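PDB 5HH3: OxyA protein from Actinoplanes teichomyceticus, which is a haem-dependent cytochrome P450 that probably carries out one of the phenolic coupling steps cyclising the peptide precursor of a glycopeptide antibiotic. Local coordinates for residues E10-V13 with V14-A17; N197-T200 with A201-R205; T311-L314 with L315-N318; L349-S352 with L353-V357. All blocks are in the same frame, centred on the assembly; numbering follows the deposited sequence.

Interaction 1 (E10-V13 with V14-A17)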
loop_
_atom_site.group_PDB
_atom_site.type_symbol
_atom_site.label_atom_id
_atom_site.label_comp_id
_atom_site.label_asym_id
_atom_site.label_seq_id
_atom_site.Cartn_x
_atom_site.Cartn_y
_atom_site.Cartn_z
ATOM N N GLU B 10 2.412 -1.832 3.771
ATOM C CA GLU B 10 1.252 -1.832 2.884
ATOM C C GLU B 10 0.176 -2.853 3.322
ATOM O O GLU B 10 -0.999 -2.520 3.375
ATOM C CB GLU B 10 1.662 -2.112 1.425
ATOM C CG GLU B 10 2.521 -1.018 0.802
ATOM C CD GLU B 10 4.015 -1.177 1.078
ATOM O OE1 GLU B 10 4.432 -1.850 2.047
ATOM O OE2 GLU B 10 4.804 -0.642 0.289
ATOM N N ILE B 11 0.578 -4.094 3.600
ATOM C CA ILE B 11 -0.389 -5.140 3.959
ATOM C C ILE B 11 -1.126 -4.783 5.253
ATOM O O ILE B 11 -2.336 -4.982 5.358
ATOM C CB ILE B 11 0.255 -6.551 3.973
ATOM C CG1 ILE B 11 -0.817 -7.637 3.895
ATOM C CG2 ILE B 11 1.127 -6.781 5.212
ATOM C CD1 ILE B 11 -1.586 -7.663 2.597
ATOM N N ASN B 12 -0.425 -4.163 6.201
ATOM C CA ASN B 12 -1.046 -3.789 7.462
ATOM C C ASN B 12 -1.890 -2.524 7.415
ATOM O O ASN B 12 -2.832 -2.387 8.189
ATOM C CB ASN B 12 0.001 -3.806 8.588
ATOM C CG ASN B 12 0.453 -5.220 8.881
ATOM O OD1 ASN B 12 -0.370 -6.079 9.286
ATOM N ND2 ASN B 12 1.708 -5.516 8.586
ATOM N N VAL B 13 -1.586 -1.626 6.488
ATOM C CA VAL B 13 -2.516 -0.536 6.126
ATOM C C VAL B 13 -3.848 -1.105 5.603
ATOM O O VAL B 13 -4.906 -0.660 6.008
ATOM C CB VAL B 13 -1.874 0.411 5.059
ATOM C CG1 VAL B 13 -2.914 1.189 4.247
ATOM C CG2 VAL B 13 -0.908 1.365 5.753
ATOM N N VAL B 14 -3.769 -2.099 4.733
ATOM C CA VAL B 14 -4.951 -2.761 4.173
ATOM C C VAL B 14 -5.779 -3.428 5.270
ATOM O O VAL B 14 -6.971 -3.254 5.314
ATOM C CB VAL B 14 -4.569 -3.836 3.114
ATOM C CG1 VAL B 14 -5.787 -4.670 2.726
ATOM C CG2 VAL B 14 -3.989 -3.189 1.871
ATOM N N ARG B 15 -5.128 -4.204 6.126
ATOM C CA ARG B 15 -5.821 -4.910 7.198
ATOM C C ARG B 15 -6.483 -3.901 8.135
ATOM O O ARG B 15 -7.633 -4.100 8.515
ATOM C CB ARG B 15 -4.872 -5.803 7.983
ATOM C CG ARG B 15 -4.380 -7.024 7.226
ATOM C CD ARG B 15 -3.297 -7.699 8.062
ATOM N NE ARG B 15 -2.816 -8.922 7.428
ATOM C CZ ARG B 15 -1.556 -9.363 7.417
ATOM N NH1 ARG B 15 -0.569 -8.676 7.978
ATOM N NH2 ARG B 15 -1.283 -10.496 6.804
ATOM N N ALA B 16 -5.789 -2.802 8.461
ATOM C CA ALA B 16 -6.387 -1.782 9.324
ATOM C C ALA B 16 -7.614 -1.131 8.670
ATOM O O ALA B 16 -8.641 -0.915 9.337
ATOM C CB ALA B 16 -5.369 -0.731 9.751
ATOM N N ALA B 17 -7.531 -0.861 7.366
ATOM C CA ALA B 17 -8.653 -0.250 6.634
ATOM C C ALA B 17 -9.915 -1.157 6.642
ATOM O O ALA B 17 -11.002 -0.674 6.946
ATOM C CB ALA B 17 -8.254 0.112 5.204
HETATM O O HOH W 1 2.763 -8.381 8.445
#

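Interaction 2 (N197-T200 with A201-R205)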
loop_
_atom_site.group_PDB
_atom_site.type_symbol
_atom_site.label_atom_id
_atom_site.label_comp_id
_atom_site.label_asym_id
_atom_site.label_seq_id
_atom_site.Cartn_x
_atom_site.Cartn_y
_atom_site.Cartn_z
ATOM N N ASN B 197 0.862 30.832 -6.202
ATOM C CA ASN B 197 2.087 31.630 -6.239
ATOM C C ASN B 197 1.813 33.124 -6.385
ATOM O O ASN B 197 2.497 33.932 -5.768
ATOM C CB ASN B 197 3.012 31.169 -7.368
ATOM C CG ASN B 197 3.636 29.804 -7.107
ATOM O OD1 ASN B 197 3.619 29.287 -5.990
ATOM N ND2 ASN B 197 4.203 29.219 -8.152
ATOM N N LYS B 198 0.812 33.488 -7.183
ATOM C CA LYS B 198 0.388 34.899 -7.287
ATOM C C LYS B 198 -0.203 35.389 -5.968
ATOM O O LYS B 198 0.174 36.452 -5.469
ATOM C CB LYS B 198 -0.627 35.100 -8.417
ATOM C CG LYS B 198 -0.002 35.039 -9.796
ATOM C CD LYS B 198 -1.069 35.005 -10.874
ATOM C CE LYS B 198 -0.445 34.863 -12.251
ATOM N NZ LYS B 198 -1.478 34.572 -13.279
ATOM N N MET B 199 -1.120 34.597 -5.421
ATOM C CA MET B 199 -1.750 34.882 -4.131
ATOM C C MET B 199 -0.736 35.086 -3.001
ATOM O O MET B 199 -0.895 35.984 -2.171
ATOM C CB MET B 199 -2.692 33.748 -3.761
ATOM C CG MET B 199 -3.335 33.900 -2.397
ATOM S SD MET B 199 -4.936 33.077 -2.302
ATOM C CE MET B 199 -5.923 34.265 -3.210
ATOM N N THR B 200 0.292 34.246 -2.978
ATOM C CA THR B 200 1.406 34.423 -2.054
ATOM C C THR B 200 2.140 35.746 -2.288
ATOM O O THR B 200 2.362 36.498 -1.343
ATOM C CB THR B 200 2.396 33.251 -2.139
ATOM O OG1 THR B 200 1.732 32.049 -1.731
ATOM C CG2 THR B 200 3.528 33.465 -1.210
ATOM N N ALA B 201 2.498 36.029 -3.539
ATOM C CA ALA B 201 3.153 37.286 -3.873
ATOM C C ALA B 201 2.295 38.481 -3.460
ATOM O O ALA B 201 2.810 39.428 -2.872
ATOM C CB ALA B 201 3.496 37.355 -5.358
ATOM N N ARG B 202 0.989 38.422 -3.734
ATOM C CA ARG B 202 0.059 39.485 -3.308
ATOM C C ARG B 202 0.063 39.684 -1.798
ATOM O O ARG B 202 0.271 40.798 -1.317
ATOM C CB ARG B 202 -1.359 39.242 -3.834
ATOM C CG ARG B 202 -1.539 39.715 -5.275
ATOM C CD ARG B 202 -2.984 39.596 -5.761
ATOM N NE ARG B 202 -3.321 38.234 -6.208
ATOM C CZ ARG B 202 -4.079 37.342 -5.564
ATOM N NH1 ARG B 202 -4.635 37.602 -4.377
ATOM N NH2 ARG B 202 -4.274 36.144 -6.120
ATOM N N THR B 203 -0.089 38.586 -1.059
ATOM C CA THR B 203 -0.083 38.626 0.402
ATOM C C THR B 203 1.200 39.247 0.963
ATOM O O THR B 203 1.125 40.153 1.801
ATOM C CB THR B 203 -0.303 37.225 0.976
ATOM O OG1 THR B 203 -1.505 36.694 0.411
ATOM C CG2 THR B 203 -0.423 37.246 2.500
ATOM N N ARG B 204 2.359 38.791 0.486
ATOM C CA ARG B 204 3.644 39.347 0.936
ATOM C C ARG B 204 3.818 40.851 0.669
ATOM O O ARG B 204 4.575 41.500 1.377
ATOM C CB ARG B 204 4.839 38.573 0.350
ATOM C CG ARG B 204 5.032 37.195 0.959
ATOM C CD ARG B 204 6.328 36.556 0.511
ATOM N NE ARG B 204 6.330 35.110 0.741
ATOM C CZ ARG B 204 6.571 34.498 1.909
ATOM N NH1 ARG B 204 6.801 35.183 3.027
ATOM N NH2 ARG B 204 6.558 33.176 1.959
ATOM N N ARG B 205 3.131 41.407 -0.327
ATOM C CA ARG B 205 3.141 42.871 -0.546
ATOM C C ARG B 205 2.285 43.607 0.495
ATOM O O ARG B 205 2.753 44.572 1.092
ATOM C CB ARG B 205 2.734 43.238 -1.981
ATOM C CG ARG B 205 3.790 42.864 -3.015
ATOM C CD ARG B 205 3.444 43.305 -4.440
ATOM N NE ARG B 205 3.998 42.368 -5.433
ATOM C CZ ARG B 205 3.383 41.282 -5.937
ATOM N NH1 ARG B 205 2.139 40.943 -5.588
ATOM N NH2 ARG B 205 4.029 40.518 -6.822
#

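Interaction 3 (T311-L314 with L315-N318)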
loop_
_atom_site.group_PDB
_atom_site.type_symbol
_atom_site.label_atom_id
_atom_site.label_comp_id
_atom_site.label_asym_id
_atom_site.label_seq_id
_atom_site.Cartn_x
_atom_site.Cartn_y
_atom_site.Cartn_z
ATOM N N THR B 311 -1.172 1.542 14.974
ATOM C CA THR B 311 -2.254 2.316 14.388
ATOM C C THR B 311 -3.307 2.456 15.465
ATOM O O THR B 311 -3.671 1.447 16.106
ATOM C CB THR B 311 -2.827 1.563 13.181
ATOM O OG1 THR B 311 -1.778 1.342 12.226
ATOM C CG2 THR B 311 -3.991 2.328 12.539
ATOM N N CYS B 312 -3.771 3.678 15.704
ATOM C CA CYS B 312 -4.753 3.923 16.757
ATOM C C CYS B 312 -6.171 4.002 16.181
ATOM O O CYS B 312 -6.405 4.758 15.226
ATOM C CB CYS B 312 -4.433 5.195 17.520
ATOM S SG CYS B 312 -2.831 5.163 18.344
ATOM N N SER B 313 -7.092 3.207 16.756
ATOM C CA SER B 313 -8.492 3.218 16.379
ATOM C C SER B 313 -9.278 4.246 17.223
ATOM O O SER B 313 -9.748 3.972 18.351
ATOM C CB SER B 313 -9.099 1.826 16.518
ATOM O OG SER B 313 -10.447 1.803 16.091
ATOM N N LEU B 314 -9.445 5.420 16.630
ATOM C CA LEU B 314 -10.272 6.477 17.179
ATOM C C LEU B 314 -11.731 6.043 17.242
ATOM O O LEU B 314 -12.429 6.376 18.196
ATOM C CB LEU B 314 -10.126 7.763 16.366
ATOM C CG LEU B 314 -8.719 8.315 16.120
ATOM C CD1 LEU B 314 -8.768 9.640 15.355
ATOM C CD2 LEU B 314 -7.993 8.490 17.441
ATOM N N LEU B 315 -12.186 5.286 16.247
ATOM C CA LEU B 315 -13.529 4.690 16.284
ATOM C C LEU B 315 -13.688 3.804 17.537
ATOM O O LEU B 315 -14.644 4.000 18.318
ATOM C CB LEU B 315 -13.795 3.896 15.007
ATOM C CG LEU B 315 -15.170 3.221 14.854
ATOM C CD1 LEU B 315 -16.265 4.237 14.892
ATOM C CD2 LEU B 315 -15.255 2.446 13.562
ATOM N N ALA B 316 -12.721 2.905 17.771
ATOM C CA ALA B 316 -12.753 2.040 18.947
ATOM C C ALA B 316 -12.788 2.837 20.251
ATOM O O ALA B 316 -13.581 2.526 21.131
ATOM C CB ALA B 316 -11.598 1.039 18.956
ATOM N N ALA B 317 -11.983 3.893 20.355
ATOM C CA ALA B 317 -11.942 4.706 21.570
ATOM C C ALA B 317 -13.265 5.423 21.813
ATOM O O ALA B 317 -13.753 5.454 22.942
ATOM C CB ALA B 317 -10.834 5.744 21.467
ATOM N N ASN B 318 -13.808 6.015 20.754
ATOM C CA ASN B 318 -15.006 6.844 20.834
ATOM C C ASN B 318 -16.279 6.029 21.049
ATOM O O ASN B 318 -17.238 6.526 21.672
ATOM C CB ASN B 318 -15.134 7.699 19.579
ATOM C CG ASN B 318 -14.028 8.731 19.471
ATOM O OD1 ASN B 318 -13.245 8.922 20.407
ATOM N ND2 ASN B 318 -13.969 9.421 18.345
#

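Interaction 4 (L349-S352 with L353-V357). With HEM (protoporphyrin IX containing Fe), chain G.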
loop_
_atom_site.group_PDB
_atom_site.type_symbol
_atom_site.label_atom_id
_atom_site.label_comp_id
_atom_site.label_asym_id
_atom_site.label_seq_id
_atom_site.Cartn_x
_atom_site.Cartn_y
_atom_site.Cartn_z
ATOM N N LEU B 349 -4.923 20.247 13.522
ATOM C CA LEU B 349 -4.732 21.701 13.406
ATOM C C LEU B 349 -6.039 22.445 13.074
ATOM O O LEU B 349 -6.248 23.570 13.521
ATOM C CB LEU B 349 -3.682 22.011 12.334
ATOM C CG LEU B 349 -3.297 23.486 12.114
ATOM C CD1 LEU B 349 -2.737 24.096 13.387
ATOM C CD2 LEU B 349 -2.314 23.606 10.973
ATOM N N GLY B 350 -6.913 21.813 12.297
ATOM C CA GLY B 350 -8.133 22.460 11.842
ATOM C C GLY B 350 -9.362 22.220 12.697
ATOM O O GLY B 350 -10.476 22.492 12.229
ATOM N N ARG B 351 -9.184 21.744 13.935
ATOM C CA ARG B 351 -10.320 21.338 14.765
ATOM C C ARG B 351 -11.297 22.496 14.935
ATOM O O ARG B 351 -12.501 22.328 14.745
ATOM C CB ARG B 351 -9.880 20.812 16.143
ATOM C CG ARG B 351 -11.030 20.578 17.129
ATOM C CD ARG B 351 -10.579 19.828 18.375
ATOM N NE ARG B 351 -11.717 19.483 19.216
ATOM C CZ ARG B 351 -11.711 18.610 20.224
ATOM N NH1 ARG B 351 -10.618 17.933 20.557
ATOM N NH2 ARG B 351 -12.827 18.388 20.892
ATOM N N SER B 352 -10.774 23.668 15.263
ATOM C CA SER B 352 -11.618 24.802 15.591
ATOM C C SER B 352 -12.405 25.324 14.356
ATOM O O SER B 352 -13.547 25.753 14.493
ATOM C CB SER B 352 -10.801 25.905 16.275
ATOM O OG SER B 352 -10.016 26.607 15.321
ATOM N N LEU B 353 -11.797 25.278 13.176
ATOM C CA LEU B 353 -12.492 25.551 11.921
ATOM C C LEU B 353 -13.578 24.496 11.628
ATOM O O LEU B 353 -14.719 24.854 11.317
ATOM C CB LEU B 353 -11.501 25.638 10.750
ATOM C CG LEU B 353 -12.069 25.861 9.345
ATOM C CD1 LEU B 353 -12.927 27.112 9.289
ATOM C CD2 LEU B 353 -10.954 25.984 8.320
ATOM N N ALA B 354 -13.220 23.219 11.707
ATOM C CA ALA B 354 -14.181 22.148 11.487
ATOM C C ALA B 354 -15.389 22.295 12.422
ATOM O O ALA B 354 -16.519 22.297 11.952
ATOM C CB ALA B 354 -13.540 20.791 11.655
ATOM N N GLU B 355 -15.144 22.502 13.717
ATOM C CA GLU B 355 -16.232 22.626 14.688
ATOM C C GLU B 355 -17.127 23.822 14.450
ATOM O O GLU B 355 -18.333 23.719 14.665
ATOM C CB GLU B 355 -15.715 22.651 16.126
ATOM C CG GLU B 355 -15.195 21.290 16.577
ATOM C CD GLU B 355 -14.667 21.285 18.002
ATOM O OE1 GLU B 355 -14.580 20.200 18.606
ATOM O OE2 GLU B 355 -14.300 22.352 18.523
ATOM N N LEU B 356 -16.546 24.949 14.041
ATOM C CA LEU B 356 -17.316 26.151 13.688
ATOM C C LEU B 356 -18.287 25.884 12.529
ATOM O O LEU B 356 -19.447 26.297 12.573
ATOM C CB LEU B 356 -16.377 27.304 13.308
ATOM C CG LEU B 356 -17.037 28.570 12.758
ATOM C CD1 LEU B 356 -17.983 29.154 13.812
ATOM C CD2 LEU B 356 -16.007 29.605 12.328
ATOM N N VAL B 357 -17.794 25.206 11.497
ATOM C CA VAL B 357 -18.629 24.812 10.370
ATOM C C VAL B 357 -19.773 23.878 10.826
ATOM O O VAL B 357 -20.902 24.086 10.441
ATOM C CB VAL B 357 -17.802 24.184 9.222
ATOM C CG1 VAL B 357 -18.705 23.601 8.135
ATOM C CG2 VAL B 357 -16.886 25.236 8.609
HETATM C CHA HEM G . -4.675 16.105 11.792
HETATM C CHB HEM G . -6.169 20.000 9.316
HETATM C CHC HEM G . -10.779 18.538 9.851
HETATM C CHD HEM G . -9.265 14.720 12.375
HETATM C C1A HEM G . -4.695 17.263 11.052
HETATM C C2A HEM G . -3.529 17.928 10.579
HETATM C C3A HEM G . -3.946 19.028 9.895
HETATM C C4A HEM G . -5.369 19.048 9.931
HETATM C CMA HEM G . -3.069 20.036 9.195
HETATM C CAA HEM G . -2.097 17.491 10.818
HETATM C CBA HEM G . -1.610 18.101 12.132
HETATM C CGA HEM G . -0.190 17.718 12.515
HETATM O O1A HEM G . 0.366 16.680 12.078
HETATM O O2A HEM G . 0.452 18.452 13.312
HETATM C C1B HEM G . -7.574 19.946 9.227
HETATM C C2B HEM G . -8.382 20.914 8.538
HETATM C C3B HEM G . -9.694 20.513 8.679
HETATM C C4B HEM G . -9.642 19.262 9.485
HETATM C CMB HEM G . -7.894 22.144 7.802
HETATM C CAB HEM G . -10.964 21.133 8.221
HETATM C CBB HEM G . -11.120 22.335 7.658
HETATM C C1C HEM G . -10.802 17.352 10.575
HETATM C C2C HEM G . -11.960 16.626 10.925
HETATM C C3C HEM G . -11.523 15.511 11.653
HETATM C C4C HEM G . -10.090 15.603 11.733
HETATM C CMC HEM G . -13.388 16.986 10.558
HETATM C CAC HEM G . -12.304 14.414 12.281
HETATM C CBC HEM G . -13.630 14.306 12.329
HETATM C C1D HEM G . -7.875 14.830 12.386
HETATM C C2D HEM G . -7.049 13.801 13.054
HETATM C C3D HEM G . -5.772 14.178 12.895
HETATM C C4D HEM G . -5.838 15.439 12.127
HETATM C CMD HEM G . -7.475 12.543 13.776
HETATM C CAD HEM G . -4.558 13.423 13.419
HETATM C CBD HEM G . -4.061 12.295 12.501
HETATM C CGD HEM G . -2.841 11.587 13.113
HETATM O O1D HEM G . -2.244 10.667 12.526
HETATM O O2D HEM G . -2.379 11.872 14.225
HETATM N NA HEM G . -5.816 17.969 10.662
HETATM N NB HEM G . -8.367 19.024 9.782
HETATM N NC HEM G . -9.697 16.748 11.104
HETATM N ND HEM G . -7.109 15.814 11.873
HETATM FE FE HEM G . -7.708 17.356 10.883
HETATM O O HOH W 2 -8.985 25.207 13.531
HETATM O O HOH W 3 -7.371 16.309 9.089
#

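Interaction 1 (E10-V13 with V14-A17)
Successive turns of the N-terminal α-helix 8-19 of this cytochrome P450 meet here, in a local i to i+3 and i to i+4 contact that covers Ile-11 and Asn-12 with the side chain of Arg-15. Four consecutive backbone bonds of the α-helical i to i+4 pattern run from Val-14 N, Arg-15 N, Ala-16 N and Ala-17 N to the carbonyls of residues 10 to 13. Arg-15 runs back along the helix toward its N terminus: CG lies beside its own backbone N (chi1 -70°) and the chain is extended from there to NE, which carries the guanidinium alongside Asn-12. Ile-11 lies against one face of that group, CG1 4.0 Å from Arg-15 CZ and over the centre of the plane. The amide of Asn-12 works with both ends. Asn-12 ND2 donates to Phe-8 O one turn earlier and to a water 3.1 Å away, which also takes a weak bond from Arg-15 NH1. Asn-12 and Ala-16 rest on Leu-43 of strand 40-45, while Val-14 packs on Trp-87 of the second subunit. Arg-15 NH1 gives its hydrogen to Asn-12 OD1 at 2.9 Å with an N-H...O angle of 158°; the oxygen lies in the guanidinium plane, while the nitrogen stands 42° out of the amide plane.

Interaction 2 (N197-T200 with A201-R205)
The backbone from Asn-197 to Arg-205 is regular α-helix, with Ala-201 N, Arg-202 N, Thr-203 N and Arg-204 N each bonded to the carbonyl four residues earlier, the shortest of them Arg-202 N to Lys-198 O at 2.7 Å. Met-199 O is gripped twice. Thr-203 N reaches it at 2.9 Å and the hydroxyl Thr-203 OG1 donates to it at 2.7 Å, the two arriving from opposite faces of the carbonyl plane. The hydroxyl can do this because OG1 lies beside its own backbone N (chi1 -54°), turned back toward the preceding turn. This is the familiar way in which a threonine inside a helix returns its hydroxyl to the i-4 carbonyl, and Thr-200 OG1 does the same with Met-196 O. The turns belong to the C-terminal end of helix 182-205, where one flank meets helices 211-219 and 225-256: Phe-212 touches Met-199, Thr-200 and Thr-203, while Leu-228 touches Thr-200 and Arg-204. On the exposed flank Arg-202 folds over the backbone. A bend at chi3 (-82°) swings its guanidinium back so that Met-199 CA lies over one face, toward the rim and 3.5 Å from Arg-202 NH2, with the methyl Met-199 CE at the edge and in the plane. Arg-204 leaves the helix on another flank, extended alongside Thr-200 and pointing the same way, with Arg-204 NE 3.8 Å from Thr-200 CG2. Beyond that methyl its guanidinium forms a salt bridge with Asp-225 and hydrogen bonds to the carbonyls of Gly-220 and Ile-223.

Interaction 3 (T311-L314 with L315-N318)
Ser-313 lays its side chain against Ala-316, with OG 3.0 Å from Ala-316 N and 3.2 Å from Ala-316 CB, and its own CB 3.6 Å from the same methyl. The first of these is a hydrogen bond, with Ala-316 N as donor and an N-H...O angle of 155°. With OG opposite the backbone N and beside the carbonyl carbon (chi1 -177°), the hydroxyl faces into the first turn, where it takes up an amide hydrogen before the i to i+4 pattern has begun. Ser-313 is thus the N-cap of helix 314-318, and the same oxygen is also hydrogen-bonded to His-20 NE2, so that the cap is held from a second direction. The backbone takes over at once: Ala-317 N donates to Ser-313 O at 3.0 Å and Asn-318 N to Leu-314 O at 2.9 Å. In the cytochrome P450 fold this is a change from strand to helix. Strand 309-312, whose backbone pairs with residues of strand 53-57, ends just before the cap, and Leu-314 in the first turn reaches the haem. Asn-318 closes the short helix. Its CG lies beside its own backbone N, which folds the carboxamide back over Leu-314 O, Asn-318 CG standing 3.1 Å from that oxygen. The polar atoms of this buried amide find their partners further off, ND2 donating to Thr-283 OG1 and OD1 accepting from Leu-339 N. Around the turn, Leu-31 of helix 29-37 touches Ser-313 and Leu-315, and Met-35 touches Ala-316.

Interaction 4 (L349-S352 with L353-V357)
This contact belongs to the proximal side of the haem pocket, just after the axial ligand Cys-348, where the cysteine loop of the P450 fold runs into helix 351-368, the L helix of the family. Gly-350 is the N-cap, and its carbonyl O accepts from Ala-354 N at 2.9 Å in a nearly straight bond. The backbone of Gly-350 lies close against the porphyrin, with Gly-350 N 3.6 Å from HEM CHB. One turn on, Leu-353 CD2 touches the vinyl carbon HEM CBB at 3.7 Å, and the methyl of Ala-354 approaches HEM CMC. A water ties the start of the helix together, donating to Leu-349 O, accepting from Leu-353 N at 2.8 Å and bonding Ser-352 OG, which also has Phe-110 O as a partner. Arg-351 and Glu-355 make an i to i+4 salt bridge, Arg-351 NE to Glu-355 OE1 3.0 Å. Arg-351 CG stands anti to the backbone N (chi1 171°) and the extended chain brings NE to the carboxylate. The oxygen lies near the guanidinium plane, but NE meets it from above the carboxylate, the two planes being 85° apart; NH2 adds a weak bond to OE1. Helix 351-368 packs on two neighbours: Leu-353 touches Met-115 and Phe-118 of helix 112-136 and Phe-158 of helix 142-159, and Val-357 leans on Val-150 and Ala-154 of the latter; just before it, Leu-349 touches Arg-103 and Val-106 of helix 98-106.

Overall arrangement
From the N terminus the four contacts follow in series. Each is local to one continuous stretch of chain, so none closes a long loop, and none nests within or crosses another; interactions 1, 2 and 4 lie along helices, and interaction 3 spans a strand-to-helix junction. Interaction 1 lies on the first helix, at the boundary with the second subunit. Interaction 2 lies far from it, with centres about 41 Å apart, at the end of helix 182-205. The chain then returns: the nearest atoms of interactions 1 and 3 are about 4 Å apart, and the residue just after helix 8-19 ties that helix to the junction. Interactions 3 and 4, centres about 20 Å apart, both reach the haem.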